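Local atomic coordinates of inorganic pyrophosphatase (Shewanella sp. AS-11, PDB entry 6LL8), a protein that probably catalyses the hydrolysis of diphosphate to two phosphate ions at a site of several divalent metal ions between its DHH and DHHA2 parts. Residues 185-190 / 217-222; 248-253 / 261-266; 53-58 / 133-138; 274-279 / 299-304. All coordinates share one frame; numbering follows the deposited sequence.

Interaction 1: 185-190 / 217-222; sequences KVKSAV and QLEVID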
loop_
_atom_site.group_PDB
_atom_site.type_symbol
_atom_site.label_atom_id
_atom_site.label_comp_id
_atom_site.label_asym_id
_atom_site.label_seq_id
_atom_site.Cartn_x
_atom_site.Cartn_y
_atom_site.Cartn_z
ATOM N N LYS A 185 -16.122 4.022 1.113
ATOM C CA LYS A 185 -16.923 5.257 0.926
ATOM C C LYS A 185 -16.056 6.487 1.185
ATOM O O LYS A 185 -16.140 7.455 0.454
ATOM C CB LYS A 185 -18.151 5.240 1.838
ATOM C CG LYS A 185 -19.197 4.208 1.445
ATOM C CD LYS A 185 -20.393 4.278 2.379
ATOM C CE LYS A 185 -21.464 3.297 2.109
ATOM N NZ LYS A 185 -22.698 3.802 2.775
ATOM N N VAL A 186 -15.188 6.444 2.183
ATOM C CA VAL A 186 -14.227 7.551 2.401
ATOM C C VAL A 186 -13.312 7.682 1.191
ATOM O O VAL A 186 -13.111 8.812 0.702
ATOM C CB VAL A 186 -13.451 7.361 3.695
ATOM C CG1 VAL A 186 -12.331 8.388 3.816
ATOM C CG2 VAL A 186 -14.381 7.478 4.900
ATOM N N LYS A 187 -12.776 6.585 0.681
ATOM C CA LYS A 187 -11.873 6.631 -0.479
ATOM C C LYS A 187 -12.581 7.229 -1.686
ATOM O O LYS A 187 -11.912 7.804 -2.543
ATOM C CB LYS A 187 -11.308 5.252 -0.832
ATOM C CG LYS A 187 -10.238 4.724 0.110
ATOM C CD LYS A 187 -9.613 3.359 -0.343
ATOM C CE LYS A 187 -8.174 3.050 0.158
ATOM N NZ LYS A 187 -7.693 1.613 0.102
ATOM N N SER A 188 -13.890 7.054 -1.802
ATOM C CA SER A 188 -14.661 7.476 -2.977
ATOM C C SER A 188 -14.975 8.971 -2.936
ATOM O O SER A 188 -15.504 9.473 -3.932
ATOM C CB SER A 188 -15.932 6.673 -3.050
ATOM O OG SER A 188 -15.682 5.274 -3.199
ATOM N N ALA A 189 -14.725 9.655 -1.819
ATOM C CA ALA A 189 -15.084 11.080 -1.645
ATOM C C ALA A 189 -13.990 11.943 -2.271
ATOM O O ALA A 189 -13.195 12.556 -1.568
ATOM C CB ALA A 189 -15.319 11.380 -0.185
ATOM N N VAL A 190 -13.983 12.036 -3.578
ATOM C CA VAL A 190 -12.910 12.709 -4.349
ATOM C C VAL A 190 -13.362 14.067 -4.913
ATOM O O VAL A 190 -12.527 14.711 -5.550
ATOM C CB VAL A 190 -12.409 11.760 -5.450
ATOM C CG1 VAL A 190 -11.726 10.509 -4.892
ATOM C CG2 VAL A 190 -13.530 11.395 -6.419
ATOM N N GLN A 217 -3.094 4.346 -7.923
ATOM C CA GLN A 217 -4.373 3.626 -7.850
ATOM C C GLN A 217 -5.374 4.460 -7.081
ATOM O O GLN A 217 -5.015 5.073 -6.069
ATOM C CB GLN A 217 -4.187 2.259 -7.209
ATOM C CG GLN A 217 -5.491 1.450 -7.194
ATOM C CD GLN A 217 -5.320 -0.004 -6.853
ATOM O OE1 GLN A 217 -4.446 -0.354 -6.066
ATOM N NE2 GLN A 217 -6.110 -0.875 -7.457
ATOM N N LEU A 218 -6.602 4.470 -7.566
ATOM C CA LEU A 218 -7.740 5.093 -6.879
ATOM C C LEU A 218 -8.859 4.067 -6.827
ATOM O O LEU A 218 -9.577 3.865 -7.818
ATOM C CB LEU A 218 -8.176 6.361 -7.588
ATOM C CG LEU A 218 -7.145 7.473 -7.552
ATOM C CD1 LEU A 218 -7.414 8.503 -8.637
ATOM C CD2 LEU A 218 -7.090 8.122 -6.176
ATOM N N GLU A 219 -9.038 3.442 -5.680
ATOM C CA GLU A 219 -10.124 2.489 -5.430
ATOM C C GLU A 219 -11.360 3.239 -4.964
ATOM O O GLU A 219 -11.295 4.038 -4.023
ATOM C CB GLU A 219 -9.738 1.507 -4.326
ATOM C CG GLU A 219 -8.553 0.599 -4.616
ATOM C CD GLU A 219 -7.947 0.114 -3.305
ATOM O OE1 GLU A 219 -7.571 0.993 -2.475
ATOM O OE2 GLU A 219 -7.907 -1.080 -3.086
ATOM N N VAL A 220 -12.457 2.989 -5.648
ATOM C CA VAL A 220 -13.731 3.676 -5.363
ATOM C C VAL A 220 -14.877 2.693 -5.523
ATOM O O VAL A 220 -14.713 1.620 -6.110
ATOM C CB VAL A 220 -13.923 4.892 -6.291
ATOM C CG1 VAL A 220 -12.823 5.920 -6.131
ATOM C CG2 VAL A 220 -14.059 4.469 -7.730
ATOM N N ILE A 221 -16.051 3.093 -5.078
ATOM C CA ILE A 221 -17.280 2.271 -5.194
ATOM C C ILE A 221 -17.919 2.389 -6.577
ATOM O O ILE A 221 -18.617 1.457 -6.967
ATOM C CB ILE A 221 -18.249 2.686 -4.091
ATOM C CG1 ILE A 221 -17.722 2.196 -2.744
ATOM C CG2 ILE A 221 -19.640 2.175 -4.406
ATOM C CD1 ILE A 221 -18.401 2.807 -1.569
ATOM N N ASP A 222 -17.673 3.487 -7.280
ATOM C CA ASP A 222 -18.315 3.798 -8.575
ATOM C C ASP A 222 -17.374 4.626 -9.439
ATOM O O ASP A 222 -17.102 5.783 -9.098
ATOM C CB ASP A 222 -19.645 4.512 -8.299
ATOM C CG ASP A 222 -20.437 4.913 -9.534
ATOM O OD1 ASP A 222 -19.962 4.601 -10.651
ATOM O OD2 ASP A 222 -21.530 5.538 -9.357
HETATM O O HOH W 1 -9.653 6.323 -4.130
#
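The backbones come closest at S188 and V220, whose CA atoms lie 4.6 Å apart, where the chain around the end of helix 176-187 meets the end of strand 211-220. A small hydroxyl suits this narrow spot. S188 OG stands beside its own backbone N (chi1 -62°), and from there it accepts the N-H of I221 at 2.9 Å from N to OG, while its own hydrogen bond to the carbonyl of F184 turns back into the helix. A water stitches the main chains further, donating to K187 O at 3.1 Å and to E219 O at 2.8 Å.

The long side chains of K187 and E219 run side by side, pointing the same way, and meet in a salt bridge, NZ to OE1 at 2.7 Å. The ammonium comes to the syn side of the carboxylate, 25° out of its plane, and also bonds S146 OG. This charge pair borders the active site: the side chain of K187 is about 4 Å from a bound magnesium ion and that of E219 about 6 Å from imidodiphosphate. A methionine in place of K187 would probably leave the buried E219 without its charge partner and S146 without this bond.

E219 and I221 also touch F184 and M181 of helix 176-187, V186 faces helix 44-53 with P44 and F48, and L218 and V220 hydrogen-bond through their backbones to strand 248-255.

Interaction 2: 248-253 / 261-266; sequences SVLLLL and SEMLVV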
loop_
_atom_site.group_PDB
_atom_site.type_symbol
_atom_site.label_atom_id
_atom_site.label_comp_id
_atom_site.label_asym_id
_atom_site.label_seq_id
_atom_site.Cartn_x
_atom_site.Cartn_y
_atom_site.Cartn_z
ATOM N N SER A 248 7.338 5.265 -17.680
ATOM C CA SER A 248 5.883 5.105 -17.755
ATOM C C SER A 248 5.246 5.675 -16.491
ATOM O O SER A 248 5.827 5.546 -15.403
ATOM C CB SER A 248 5.493 3.656 -17.872
ATOM O OG SER A 248 6.008 3.021 -19.030
ATOM N N VAL A 249 4.036 6.188 -16.646
ATOM C CA VAL A 249 3.122 6.451 -15.512
ATOM C C VAL A 249 1.793 5.815 -15.835
ATOM O O VAL A 249 1.245 6.057 -16.916
ATOM C CB VAL A 249 2.974 7.933 -15.136
ATOM C CG1 VAL A 249 1.974 8.079 -14.005
ATOM C CG2 VAL A 249 4.303 8.574 -14.758
ATOM N N LEU A 250 1.308 5.004 -14.903
ATOM C CA LEU A 250 0.029 4.288 -15.024
ATOM C C LEU A 250 -0.842 4.731 -13.867
ATOM O O LEU A 250 -0.352 4.868 -12.743
ATOM C CB LEU A 250 0.263 2.772 -14.935
ATOM C CG LEU A 250 1.413 2.222 -15.772
ATOM C CD1 LEU A 250 1.509 0.721 -15.525
ATOM C CD2 LEU A 250 1.304 2.581 -17.244
ATOM N N LEU A 251 -2.124 4.911 -14.132
ATOM C CA LEU A 251 -3.088 5.224 -13.049
ATOM C C LEU A 251 -4.244 4.258 -13.163
ATOM O O LEU A 251 -4.950 4.257 -14.168
ATOM C CB LEU A 251 -3.547 6.675 -13.105
ATOM C CG LEU A 251 -4.569 7.089 -12.047
ATOM C CD1 LEU A 251 -4.004 6.946 -10.644
ATOM C CD2 LEU A 251 -5.040 8.513 -12.272
ATOM N N LEU A 252 -4.441 3.467 -12.129
ATOM C CA LEU A 252 -5.561 2.526 -12.022
ATOM C C LEU A 252 -6.751 3.198 -11.390
ATOM O O LEU A 252 -6.667 3.685 -10.254
ATOM C CB LEU A 252 -5.142 1.348 -11.138
ATOM C CG LEU A 252 -4.032 0.456 -11.680
ATOM C CD1 LEU A 252 -3.318 -0.228 -10.525
ATOM C CD2 LEU A 252 -4.597 -0.574 -12.646
ATOM N N LEU A 253 -7.848 3.246 -12.121
ATOM C CA LEU A 253 -9.146 3.711 -11.580
ATOM C C LEU A 253 -9.921 2.419 -11.304
ATOM O O LEU A 253 -10.354 1.724 -12.235
ATOM C CB LEU A 253 -9.862 4.603 -12.595
ATOM C CG LEU A 253 -9.053 5.774 -13.134
ATOM C CD1 LEU A 253 -9.903 6.571 -14.119
ATOM C CD2 LEU A 253 -8.551 6.675 -12.012
ATOM N N SER A 261 -10.548 -2.532 -13.222
ATOM C CA SER A 261 -9.856 -1.231 -13.255
ATOM C C SER A 261 -9.779 -0.707 -14.670
ATOM O O SER A 261 -9.458 -1.478 -15.586
ATOM C CB SER A 261 -8.437 -1.355 -12.710
ATOM O OG SER A 261 -8.409 -1.766 -11.351
ATOM N N GLU A 262 -9.930 0.605 -14.811
ATOM C CA GLU A 262 -9.499 1.276 -16.042
ATOM C C GLU A 262 -8.088 1.784 -15.795
ATOM O O GLU A 262 -7.898 2.532 -14.822
ATOM C CB GLU A 262 -10.456 2.407 -16.389
ATOM C CG GLU A 262 -10.064 3.054 -17.699
ATOM C CD GLU A 262 -11.002 4.091 -18.235
ATOM O OE1 GLU A 262 -11.354 4.960 -17.469
ATOM O OE2 GLU A 262 -11.303 4.030 -19.424
ATOM N N MET A 263 -7.161 1.450 -16.652
ATOM C CA MET A 263 -5.797 1.945 -16.526
ATOM C C MET A 263 -5.565 3.055 -17.522
ATOM O O MET A 263 -5.787 2.875 -18.713
ATOM C CB MET A 263 -4.786 0.829 -16.758
ATOM C CG MET A 263 -3.348 1.256 -16.530
ATOM S SD MET A 263 -2.133 -0.003 -16.970
ATOM C CE MET A 263 -2.145 -0.973 -15.464
ATOM N N LEU A 264 -5.117 4.192 -17.028
ATOM C CA LEU A 264 -4.650 5.332 -17.836
ATOM C C LEU A 264 -3.142 5.163 -17.994
ATOM O O LEU A 264 -2.458 4.924 -16.972
ATOM C CB LEU A 264 -4.989 6.659 -17.167
ATOM C CG LEU A 264 -6.435 6.853 -16.720
ATOM C CD1 LEU A 264 -6.628 8.227 -16.092
ATOM C CD2 LEU A 264 -7.413 6.628 -17.839
ATOM N N VAL A 265 -2.607 5.316 -19.205
ATOM C CA VAL A 265 -1.210 4.969 -19.497
ATOM C C VAL A 265 -0.548 6.105 -20.256
ATOM O O VAL A 265 -1.043 6.490 -21.343
ATOM C CB VAL A 265 -1.149 3.681 -20.341
ATOM C CG1 VAL A 265 0.290 3.316 -20.695
ATOM C CG2 VAL A 265 -1.861 2.519 -19.656
ATOM N N VAL A 266 0.605 6.524 -19.790
ATOM C CA VAL A 266 1.573 7.301 -20.603
ATOM C C VAL A 266 2.907 6.587 -20.523
ATOM O O VAL A 266 3.339 6.255 -19.435
ATOM C CB VAL A 266 1.655 8.771 -20.160
ATOM C CG1 VAL A 266 0.345 9.468 -20.448
ATOM C CG2 VAL A 266 2.015 8.929 -18.698
#
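V249 with V266, L251 with L264 and L253 with E262 are the hydrogen-bonded pairs of this antiparallel hairpin, each joined by two backbone bonds. The six N-to-O distances fall within 2.8 to 3.0 Å, and the straightest, V266 N to V249 O, has 175° at the hydrogen. Between them lie the non-hydrogen-bonded pairs L250-V265 and L252-M263, where CA-H...O contacts add to the ladder, as from L250 CA to L264 O at 3.2 Å.

The apolar contacts divide between the two faces. On that of L250, L252, M263 and V265, the M263 chain leaves with CG opposite its backbone N (chi1 -175°) and bends at its end, which brings CE to 3.8 Å from L252 CD2 and SD to 4.0 Å from L250 CD1. An unbranched, flexible thioether can thus serve two leucines, and an alanine here would probably open a gap beside both. L250 CD2 also reaches V265 CG1 at 3.7 Å. On the other face, L264 CD1 lies 4.1 Å from L251 CD2 and near L253 CD1.

Toward the turn end of the hairpin, E262 OE1 forms a salt bridge with K230. Helix 230-243 covers V249 and L264 through I237, and helix 272-277 covers the M263 face through L272 and T273. Strands 211-220 and 285-289 continue the sheet on either side.

Interaction 3: 53-58 / 133-138; sequences FGFEAP and PANIAG
F53 and G138 make the tightest part of the contact. The ring lies flat against the backbone of helix 134-147, with G138 CA 3.6 Å from the ring centroid and 13° off its normal, a CH-pi contact over the face. Glycine suits this place because a CB would point at the ring and clash with CE1. F55 packs closely too: its CE2 comes to N135 O at 3.4 Å, with the oxygen at the ring's edge. Its CZ lies 3.5 Å from N135 CG, the ring and amide planes being turned 34° apart. The same CZ reaches I136 CD1 at 3.7 Å.

The two phenylalanines flank G54, whose positive phi ends helix 44-53 in a Schellman motif, a backbone shape that glycine adopts readily. Both helices belong to the DHH part of the chain, an alpha/beta fold built on a parallel sheet. F55 also touches I21 of helix 14-29, which I136 touches too, so its ring meets both that helix and helix 134-147, while F53 extends along the latter to I139 and C142.

The looser side is polar and watered. N135 holds CG between its backbone N and carbonyl carbon (chi1 60°), which lets OD1 accept the N-H of I136 at 2.9 Å from N to OD1; that donor stands above the carbonyl plane, away from a lone pair. N135 ND2 donates to a water 2.8 Å away. The same water donates to F53 O, also at 2.8 Å, and lies over one face of the F55 ring.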
loop_
_atom_site.group_PDB
_atom_site.type_symbol
_atom_site.label_atom_id
_atom_site.label_comp_id
_atom_site.label_asym_id
_atom_site.label_seq_id
_atom_site.Cartn_x
_atom_site.Cartn_y
_atom_site.Cartn_z
ATOM N N PHE A 53 -10.359 4.834 16.198
ATOM C CA PHE A 53 -9.771 4.045 17.298
ATOM C C PHE A 53 -8.869 4.874 18.201
ATOM O O PHE A 53 -8.268 4.305 19.108
ATOM C CB PHE A 53 -9.075 2.799 16.736
ATOM C CG PHE A 53 -10.056 1.800 16.193
ATOM C CD1 PHE A 53 -10.815 1.020 17.045
ATOM C CD2 PHE A 53 -10.278 1.729 14.843
ATOM C CE1 PHE A 53 -11.787 0.168 16.528
ATOM C CE2 PHE A 53 -11.237 0.869 14.337
ATOM C CZ PHE A 53 -11.978 0.085 15.178
ATOM N N GLY A 54 -8.843 6.192 18.048
ATOM C CA GLY A 54 -8.219 7.080 19.042
ATOM C C GLY A 54 -6.729 7.286 18.916
ATOM O O GLY A 54 -6.127 7.660 19.910
ATOM N N PHE A 55 -6.130 7.086 17.757
ATOM C CA PHE A 55 -4.677 7.229 17.579
ATOM C C PHE A 55 -4.301 8.557 16.945
ATOM O O PHE A 55 -4.975 9.036 16.030
ATOM C CB PHE A 55 -4.141 6.128 16.659
ATOM C CG PHE A 55 -4.155 4.761 17.281
ATOM C CD1 PHE A 55 -3.087 4.318 18.020
ATOM C CD2 PHE A 55 -5.268 3.951 17.179
ATOM C CE1 PHE A 55 -3.132 3.075 18.627
ATOM C CE2 PHE A 55 -5.304 2.694 17.769
ATOM C CZ PHE A 55 -4.234 2.266 18.494
ATOM N N GLU A 56 -3.172 9.078 17.382
ATOM C CA GLU A 56 -2.455 10.138 16.653
ATOM C C GLU A 56 -1.639 9.523 15.512
ATOM O O GLU A 56 -1.251 8.360 15.570
ATOM C CB GLU A 56 -1.532 10.898 17.599
ATOM C CG GLU A 56 -2.252 11.569 18.756
ATOM C CD GLU A 56 -3.203 12.702 18.386
ATOM O OE1 GLU A 56 -2.982 13.349 17.339
ATOM O OE2 GLU A 56 -4.161 12.957 19.160
ATOM N N ALA A 57 -1.384 10.293 14.480
ATOM C CA ALA A 57 -0.502 9.873 13.379
ATOM C C ALA A 57 0.876 9.648 13.957
ATOM O O ALA A 57 1.364 10.451 14.766
ATOM C CB ALA A 57 -0.473 10.920 12.301
ATOM N N PRO A 58 1.604 8.651 13.457
ATOM C CA PRO A 58 2.980 8.444 13.863
ATOM C C PRO A 58 3.869 9.636 13.503
ATOM O O PRO A 58 3.539 10.427 12.672
ATOM C CB PRO A 58 3.409 7.206 13.081
ATOM C CG PRO A 58 2.190 6.516 12.623
ATOM C CD PRO A 58 1.112 7.565 12.588
ATOM N N PRO A 133 -4.124 -5.136 22.281
ATOM C CA PRO A 133 -5.138 -4.288 22.881
ATOM C C PRO A 133 -6.260 -3.992 21.880
ATOM O O PRO A 133 -6.075 -4.043 20.678
ATOM C CB PRO A 133 -4.417 -2.970 23.194
ATOM C CG PRO A 133 -2.938 -3.284 23.102
ATOM C CD PRO A 133 -2.819 -4.493 22.214
ATOM N N ALA A 134 -7.414 -3.657 22.395
ATOM C CA ALA A 134 -8.606 -3.410 21.588
ATOM C C ALA A 134 -8.362 -2.350 20.517
ATOM O O ALA A 134 -8.821 -2.519 19.372
ATOM C CB ALA A 134 -9.797 -3.056 22.437
ATOM N N ASN A 135 -7.721 -1.264 20.870
ATOM C CA ASN A 135 -7.524 -0.157 19.913
ATOM C C ASN A 135 -6.601 -0.588 18.774
ATOM O O ASN A 135 -6.862 -0.301 17.610
ATOM C CB ASN A 135 -7.116 1.135 20.632
ATOM C CG ASN A 135 -5.811 1.080 21.433
ATOM O OD1 ASN A 135 -5.220 0.024 21.681
ATOM N ND2 ASN A 135 -5.403 2.224 21.966
ATOM N N ILE A 136 -5.492 -1.222 19.118
ATOM C CA ILE A 136 -4.545 -1.757 18.115
ATOM C C ILE A 136 -5.274 -2.790 17.250
ATOM O O ILE A 136 -5.121 -2.783 16.014
ATOM C CB ILE A 136 -3.316 -2.390 18.782
ATOM C CG1 ILE A 136 -2.521 -1.357 19.577
ATOM C CG2 ILE A 136 -2.475 -3.140 17.761
ATOM C CD1 ILE A 136 -1.708 -0.474 18.743
ATOM N N ALA A 137 -6.057 -3.652 17.864
ATOM C CA ALA A 137 -6.770 -4.664 17.068
ATOM C C ALA A 137 -7.672 -3.986 16.036
ATOM O O ALA A 137 -7.785 -4.479 14.901
ATOM C CB ALA A 137 -7.581 -5.589 17.958
ATOM N N GLY A 138 -8.310 -2.897 16.428
ATOM C CA GLY A 138 -9.218 -2.218 15.511
ATOM C C GLY A 138 -8.493 -1.696 14.286
ATOM O O GLY A 138 -8.993 -1.828 13.177
HETATM O O HOH W 2 -6.487 4.678 21.180
#

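Interaction 4: 274-279 / 299-304; sequences ERAYGK and VPALQD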
loop_
_atom_site.group_PDB
_atom_site.type_symbol
_atom_site.label_atom_id
_atom_site.label_comp_id
_atom_site.label_asym_id
_atom_site.label_seq_id
_atom_site.Cartn_x
_atom_site.Cartn_y
_atom_site.Cartn_z
ATOM N N GLU A 274 -0.389 -4.094 -24.237
ATOM C CA GLU A 274 -0.486 -5.240 -25.167
ATOM C C GLU A 274 0.527 -6.310 -24.742
ATOM O O GLU A 274 0.145 -7.475 -24.605
ATOM C CB GLU A 274 -0.267 -4.747 -26.603
ATOM C CG GLU A 274 -0.385 -5.828 -27.669
ATOM C CD GLU A 274 -0.678 -5.319 -29.075
ATOM O OE1 GLU A 274 -0.253 -4.192 -29.419
ATOM O OE2 GLU A 274 -1.341 -6.050 -29.824
ATOM N N ARG A 275 1.776 -5.909 -24.528
ATOM C CA ARG A 275 2.868 -6.860 -24.199
ATOM C C ARG A 275 2.654 -7.431 -22.793
ATOM O O ARG A 275 2.825 -8.664 -22.604
ATOM C CB ARG A 275 4.245 -6.203 -24.330
ATOM C CG ARG A 275 4.691 -5.967 -25.770
ATOM C CD ARG A 275 6.142 -5.523 -25.826
ATOM N NE ARG A 275 6.262 -4.228 -25.176
ATOM C CZ ARG A 275 6.884 -3.970 -24.017
ATOM N NH1 ARG A 275 7.502 -4.911 -23.326
ATOM N NH2 ARG A 275 6.887 -2.744 -23.548
ATOM N N ALA A 276 2.335 -6.595 -21.817
ATOM C CA ALA A 276 2.254 -7.068 -20.421
ATOM C C ALA A 276 1.006 -7.919 -20.189
ATOM O O ALA A 276 1.125 -8.916 -19.474
ATOM C CB ALA A 276 2.308 -5.905 -19.467
ATOM N N TYR A 277 -0.156 -7.527 -20.709
ATOM C CA TYR A 277 -1.475 -8.078 -20.317
ATOM C C TYR A 277 -2.215 -8.702 -21.496
ATOM O O TYR A 277 -3.301 -9.259 -21.274
ATOM C CB TYR A 277 -2.349 -6.995 -19.673
ATOM C CG TYR A 277 -1.651 -6.248 -18.561
ATOM C CD1 TYR A 277 -1.174 -6.908 -17.447
ATOM C CD2 TYR A 277 -1.462 -4.881 -18.634
ATOM C CE1 TYR A 277 -0.541 -6.222 -16.424
ATOM C CE2 TYR A 277 -0.821 -4.184 -17.627
ATOM C CZ TYR A 277 -0.350 -4.857 -16.519
ATOM O OH TYR A 277 0.290 -4.134 -15.554
ATOM N N GLY A 278 -1.722 -8.497 -22.720
ATOM C CA GLY A 278 -2.479 -8.910 -23.907
ATOM C C GLY A 278 -3.699 -8.047 -24.117
ATOM O O GLY A 278 -4.620 -8.465 -24.848
ATOM N N LYS A 279 -3.680 -6.819 -23.596
ATOM C CA LYS A 279 -4.816 -5.884 -23.704
ATOM C C LYS A 279 -4.314 -4.514 -24.099
ATOM O O LYS A 279 -3.809 -3.775 -23.264
ATOM C CB LYS A 279 -5.556 -5.881 -22.383
ATOM C CG LYS A 279 -6.157 -7.232 -22.082
ATOM C CD LYS A 279 -7.146 -7.239 -20.982
ATOM C CE LYS A 279 -7.696 -8.614 -20.739
ATOM N NZ LYS A 279 -8.823 -8.613 -19.789
ATOM N N VAL A 299 1.728 -5.453 -11.292
ATOM C CA VAL A 299 3.204 -5.405 -11.245
ATOM C C VAL A 299 3.860 -6.631 -11.868
ATOM O O VAL A 299 4.833 -6.458 -12.618
ATOM C CB VAL A 299 3.651 -5.113 -9.829
ATOM C CG1 VAL A 299 5.129 -5.354 -9.602
ATOM C CG2 VAL A 299 3.308 -3.674 -9.461
ATOM N N PRO A 300 3.478 -7.882 -11.527
ATOM C CA PRO A 300 4.275 -9.012 -12.002
ATOM C C PRO A 300 4.442 -9.053 -13.518
ATOM O O PRO A 300 5.558 -9.220 -14.023
ATOM C CB PRO A 300 3.541 -10.237 -11.448
ATOM C CG PRO A 300 2.868 -9.719 -10.218
ATOM C CD PRO A 300 2.421 -8.321 -10.597
ATOM N N ALA A 301 3.352 -8.900 -14.238
ATOM C CA ALA A 301 3.412 -9.011 -15.708
ATOM C C ALA A 301 4.208 -7.846 -16.277
ATOM O O ALA A 301 4.869 -8.015 -17.288
ATOM C CB ALA A 301 2.031 -9.070 -16.314
ATOM N N LEU A 302 4.099 -6.668 -15.674
ATOM C CA LEU A 302 4.888 -5.508 -16.159
ATOM C C LEU A 302 6.367 -5.765 -15.920
ATOM O O LEU A 302 7.190 -5.525 -16.816
ATOM C CB LEU A 302 4.542 -4.208 -15.447
ATOM C CG LEU A 302 3.270 -3.507 -15.862
ATOM C CD1 LEU A 302 3.002 -2.390 -14.885
ATOM C CD2 LEU A 302 3.368 -2.950 -17.270
ATOM N N GLN A 303 6.709 -6.205 -14.713
ATOM C CA GLN A 303 8.132 -6.399 -14.357
ATOM C C GLN A 303 8.704 -7.461 -15.290
ATOM O O GLN A 303 9.814 -7.290 -15.817
ATOM C CB GLN A 303 8.290 -6.714 -12.864
ATOM C CG GLN A 303 9.756 -6.823 -12.498
ATOM C CD GLN A 303 9.954 -6.528 -11.052
ATOM O OE1 GLN A 303 9.457 -5.499 -10.572
ATOM N NE2 GLN A 303 10.675 -7.449 -10.398
ATOM N N ASP A 304 7.966 -8.524 -15.526
ATOM C CA ASP A 304 8.473 -9.602 -16.390
ATOM C C ASP A 304 8.662 -9.056 -17.811
ATOM O O ASP A 304 9.667 -9.454 -18.453
ATOM C CB ASP A 304 7.559 -10.813 -16.326
ATOM C CG ASP A 304 7.597 -11.599 -15.035
ATOM O OD1 ASP A 304 8.562 -11.418 -14.217
ATOM O OD2 ASP A 304 6.636 -12.354 -14.840
#
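A276 and A301 bring two helices of the DHHA2 part together, the short helix 272-277 and the C-terminal helix 294-307. Their CA atoms are 5.2 Å apart, a closeness that suits two methyl side chains. The pairing is apolar, and it is filled out by Y277, which reaches across the seam.

Y277 CB has no partner on 299-304. With CG opposite its carbonyl carbon (chi1 -51°), the chain swings the ring toward the other helix. Along the ring, CD1 and then CE1 pass A301 CB, at 4.0 Å and 3.8 Å, so a methyl group fits beside that part of the ring. One face of the ring is covered by A276 CB, the residue just before it in the same helix, lying over the ring centre. CZ then comes up to L302 CG. The hydroxyl at the tip lies among the carbons of L302, but L302 is modelled in two conformers, so exact separations there are doubtful. What steadies the hydroxyl is a hydrogen bond to the carbonyl of V298, one turn earlier in the C-terminal helix. A tyrosine suits the place: its flat ring bridges the helices and its OH finds a polar partner among apolar neighbours.

L302 and V299 meet M208 of strand 203-208 and I215 of strand 211-220, which seats helix 294-307 on the sheet. After Y277, G278 leaves the helix with positive phi. Beside the nearest pair of CA atoms, A276 O lies 3.3 Å from A301 CB.

In the fold
Interaction 2 is the buried core of the group; the other three are only partly buried. Interactions 1 and 2 share one mixed sheet, joined by a probable bond from L218 N to L252 O at 2.8 Å. Interaction 4 lies on that sheet too, its Y277 OH packing 4.0 Å from M263 CE. Interaction 3 stands apart in the DHH part, about 34 Å from interaction 2 between centres, yet helix 134-147 also carries S146, the partner of K187 in interaction 1. Chemistry follows place: a salt bridge near the metal site, main-chain ladder and leucines in the sheet, aromatic rings against helix backbone and aliphatic side chains in interactions 3 and 4. Bridging waters serve interactions 1 and 3.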